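PDB 5D6A: predicted ATPase of the ABC class from Vibrio vulnificus, which probably binds and hydrolyses ATP as a P-loop ATPase of the ABC class, though its biological role is not established. Local coordinates for residues D507-Q518 with N544-P554. Sequence-based numbering, arbitrary orientation.
Sequences DEVNAIGWVWYQ and NMPQHGDLAKP
Asp507, in the first turn of helix 506-519, lays its CB against that of Ala552, small enough to let the loop run close. Asp507 O, already bonded within the helix, also takes a weak hydrogen bond from Ala552 N at 3.4 Å. The side chains of Asp507 and Asp550 cross at about a right angle, carboxylate planes 73° apart; Asp507 OD2 is hydrogen-bonded to Ser119, and salt bridges from Asp550 to Arg72 and Arg143 probably ease the repulsion. Glu508 CA makes a C-H...O contact with Ala552 O. Asn510 CB meets Leu551 CD2 at 3.6 Å, and compact Ala511 admits both Pro554 and the selenomethionine methyl of Met545. Ile512 and Pro554 run past each other in opposite directions, CG1 to CB 3.8 Å. Trp514 chi1 (-71°) sets the broad indole beside its backbone N, facing the loop; compact Pro546 fits over one face, its CG 3.3 Å from the six-membered ring centroid (CH-pi), while His548 turns an edge to the indole, planes at 61°. Val515 CG2 touches Met545 CE at 3.5 Å. Extended Gln518 crosses Asn544, NE2 3.0 Å from Asn544 O. Within the MRB1590 C-terminal domain, Ile512 and Trp516 pack on strand 487-490 and helix 556-564, Trp516 meeting Phe490 edge-to-face; Asp550 links the loop to strands 71-78 and 137-144.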
# COMPACT_ATOMS: atom_id res chain seq x y z
N ASP A 507 2.43 -7.32 14.67
CA ASP A 507 2.91 -7.45 16.05
C ASP A 507 4.20 -6.69 16.24
O ASP A 507 4.38 -6.01 17.24
CB ASP A 507 3.13 -8.92 16.44
CG ASP A 507 1.84 -9.71 16.51
OD1 ASP A 507 0.77 -9.18 16.15
OD2 ASP A 507 1.90 -10.89 16.94
N GLU A 508 5.11 -6.80 15.28
CA GLU A 508 6.37 -6.06 15.38
C GLU A 508 6.15 -4.56 15.16
O GLU A 508 6.91 -3.75 15.68
CB GLU A 508 7.51 -6.67 14.52
CG GLU A 508 7.19 -7.02 13.08
CD GLU A 508 8.33 -7.75 12.37
OE1 GLU A 508 9.49 -7.65 12.81
OE2 GLU A 508 8.06 -8.42 11.35
N VAL A 509 5.10 -4.20 14.43
CA VAL A 509 4.77 -2.78 14.23
C VAL A 509 4.28 -2.22 15.57
O VAL A 509 4.63 -1.09 15.94
CB VAL A 509 3.70 -2.57 13.13
CG1 VAL A 509 3.34 -1.10 13.00
CG2 VAL A 509 4.21 -3.10 11.79
N ASN A 510 3.48 -3.00 16.29
CA ASN A 510 3.01 -2.58 17.61
C ASN A 510 4.21 -2.44 18.53
O ASN A 510 4.31 -1.48 19.29
CB ASN A 510 2.01 -3.58 18.20
CG ASN A 510 0.63 -3.46 17.59
OD1 ASN A 510 0.16 -2.36 17.30
ND2 ASN A 510 -0.05 -4.59 17.43
N ALA A 511 5.12 -3.41 18.45
CA ALA A 511 6.32 -3.39 19.28
C ALA A 511 7.15 -2.14 18.97
O ALA A 511 7.73 -1.55 19.87
CB ALA A 511 7.15 -4.64 19.06
N ILE A 512 7.19 -1.74 17.70
CA ILE A 512 7.93 -0.55 17.30
C ILE A 512 7.33 0.66 18.02
O ILE A 512 8.07 1.51 18.54
CB ILE A 512 7.90 -0.34 15.76
CG1 ILE A 512 8.79 -1.38 15.07
CG2 ILE A 512 8.41 1.05 15.40
CD1 ILE A 512 8.69 -1.40 13.56
N GLY A 513 6.01 0.74 18.06
CA GLY A 513 5.33 1.83 18.74
C GLY A 513 5.61 1.84 20.23
O GLY A 513 5.75 2.91 20.84
N TRP A 514 5.70 0.66 20.84
CA TRP A 514 5.97 0.59 22.27
C TRP A 514 7.44 0.84 22.62
O TRP A 514 7.77 1.09 23.78
CB TRP A 514 5.41 -0.70 22.88
CG TRP A 514 3.92 -0.64 22.92
CD1 TRP A 514 3.04 -1.27 22.09
CD2 TRP A 514 3.12 0.17 23.80
NE1 TRP A 514 1.75 -0.94 22.41
CE2 TRP A 514 1.77 -0.06 23.46
CE3 TRP A 514 3.41 1.05 24.85
CZ2 TRP A 514 0.71 0.56 24.13
CZ3 TRP A 514 2.36 1.66 25.52
CH2 TRP A 514 1.03 1.42 25.16
N VAL A 515 8.32 0.78 21.62
CA VAL A 515 9.73 1.12 21.83
C VAL A 515 9.80 2.63 21.86
O VAL A 515 10.48 3.21 22.70
CB VAL A 515 10.64 0.56 20.72
CG1 VAL A 515 12.03 1.18 20.80
CG2 VAL A 515 10.72 -0.95 20.80
N TRP A 516 9.07 3.27 20.94
CA TRP A 516 8.98 4.73 20.88
C TRP A 516 8.49 5.25 22.22
O TRP A 516 9.02 6.22 22.75
CB TRP A 516 7.99 5.13 19.78
CG TRP A 516 8.47 4.88 18.37
CD1 TRP A 516 9.51 4.08 17.97
CD2 TRP A 516 7.83 5.32 17.17
NE1 TRP A 516 9.60 4.07 16.60
CE2 TRP A 516 8.57 4.81 16.08
CE3 TRP A 516 6.71 6.12 16.91
CZ2 TRP A 516 8.24 5.08 14.76
CZ3 TRP A 516 6.38 6.38 15.59
CH2 TRP A 516 7.14 5.86 14.53
N TYR A 517 7.47 4.58 22.76
CA TYR A 517 6.89 4.95 24.05
C TYR A 517 7.96 4.99 25.14
O TYR A 517 7.91 5.83 26.03
CB TYR A 517 5.78 3.96 24.43
CG TYR A 517 5.10 4.26 25.76
CD1 TYR A 517 4.06 5.19 25.84
CD2 TYR A 517 5.48 3.60 26.92
CE1 TYR A 517 3.44 5.46 27.04
CE2 TYR A 517 4.86 3.86 28.13
CZ TYR A 517 3.84 4.80 28.19
OH TYR A 517 3.22 5.07 29.39
N GLN A 518 8.92 4.07 25.06
CA GLN A 518 10.01 4.01 26.04
C GLN A 518 11.04 5.11 25.80
O GLN A 518 11.58 5.67 26.75
CB GLN A 518 10.68 2.64 26.04
CG GLN A 518 9.77 1.52 26.51
CD GLN A 518 10.46 0.18 26.55
OE1 GLN A 518 11.69 0.09 26.48
NE2 GLN A 518 9.68 -0.88 26.69
N ASN A 544 9.40 -4.12 29.77
CA ASN A 544 9.02 -2.70 29.87
C ASN A 544 7.88 -2.26 28.94
O ASN A 544 7.57 -1.07 28.85
CB ASN A 544 10.25 -1.80 29.69
CG ASN A 544 11.19 -1.84 30.89
OD1 ASN A 544 10.90 -2.47 31.90
ND2 ASN A 544 12.32 -1.16 30.77
N MSE A 545 7.25 -3.22 28.27
CA MSE A 545 6.13 -2.93 27.38
C MSE A 545 4.88 -3.40 28.07
O MSE A 545 4.94 -4.24 28.96
CB MSE A 545 6.25 -3.71 26.09
CG MSE A 545 7.50 -3.33 25.32
SE MSE A 545 7.48 -4.18 23.54
CE MSE A 545 9.02 -3.20 22.81
N PRO A 546 3.71 -2.86 27.67
CA PRO A 546 2.48 -3.35 28.28
C PRO A 546 2.38 -4.85 28.08
O PRO A 546 2.92 -5.38 27.11
CB PRO A 546 1.37 -2.63 27.50
CG PRO A 546 2.02 -1.41 26.95
CD PRO A 546 3.45 -1.77 26.70
N GLN A 547 1.68 -5.54 28.98
CA GLN A 547 1.57 -6.99 28.89
C GLN A 547 0.58 -7.46 27.81
O GLN A 547 -0.39 -8.16 28.12
CB GLN A 547 1.24 -7.56 30.27
CG GLN A 547 2.35 -7.31 31.28
CD GLN A 547 2.03 -7.78 32.69
OE1 GLN A 547 0.86 -7.90 33.06
NE2 GLN A 547 3.06 -8.02 33.48
N HIS A 548 0.84 -7.07 26.56
CA HIS A 548 -0.02 -7.48 25.45
C HIS A 548 0.49 -8.79 24.86
O HIS A 548 1.68 -9.11 24.95
CB HIS A 548 -0.07 -6.43 24.33
CG HIS A 548 -0.57 -5.09 24.76
ND1 HIS A 548 -1.68 -4.93 25.56
CD2 HIS A 548 -0.17 -3.84 24.42
CE1 HIS A 548 -1.91 -3.64 25.74
NE2 HIS A 548 -1.01 -2.96 25.06
N GLY A 549 -0.40 -9.54 24.22
CA GLY A 549 -0.05 -10.82 23.60
C GLY A 549 0.25 -10.71 22.11
O GLY A 549 0.62 -11.70 21.48
N ASP A 550 0.08 -9.51 21.56
CA ASP A 550 0.32 -9.28 20.13
C ASP A 550 1.52 -8.35 19.89
O ASP A 550 1.39 -7.29 19.26
CB ASP A 550 -0.95 -8.77 19.43
CG ASP A 550 -1.59 -7.58 20.15
OD1 ASP A 550 -1.17 -7.26 21.28
OD2 ASP A 550 -2.53 -6.99 19.58
N LEU A 551 2.67 -8.78 20.39
CA LEU A 551 3.93 -8.05 20.23
C LEU A 551 5.05 -9.02 19.83
O LEU A 551 5.11 -10.15 20.33
CB LEU A 551 4.32 -7.36 21.54
CG LEU A 551 3.39 -6.27 22.08
CD1 LEU A 551 3.82 -5.85 23.47
CD2 LEU A 551 3.35 -5.06 21.14
N ALA A 552 5.91 -8.58 18.91
CA ALA A 552 7.04 -9.38 18.43
C ALA A 552 8.28 -8.50 18.37
O ALA A 552 8.21 -7.37 17.90
CB ALA A 552 6.73 -9.96 17.06
N LYS A 553 9.42 -9.02 18.84
CA LYS A 553 10.66 -8.23 18.84
C LYS A 553 11.00 -7.72 17.45
O LYS A 553 11.20 -8.52 16.53
CB LYS A 553 11.85 -9.02 19.39
CG LYS A 553 13.15 -8.21 19.31
CD LYS A 553 14.39 -8.96 19.78
CE LYS A 553 14.36 -9.21 21.27
NZ LYS A 553 15.65 -9.76 21.78
N PRO A 554 11.07 -6.39 17.29
CA PRO A 554 11.43 -5.80 16.02
C PRO A 554 12.92 -5.55 15.94
O PRO A 554 13.59 -5.50 16.98
CB PRO A 554 10.69 -4.47 16.06
CG PRO A 554 10.75 -4.07 17.50
CD PRO A 554 10.76 -5.35 18.30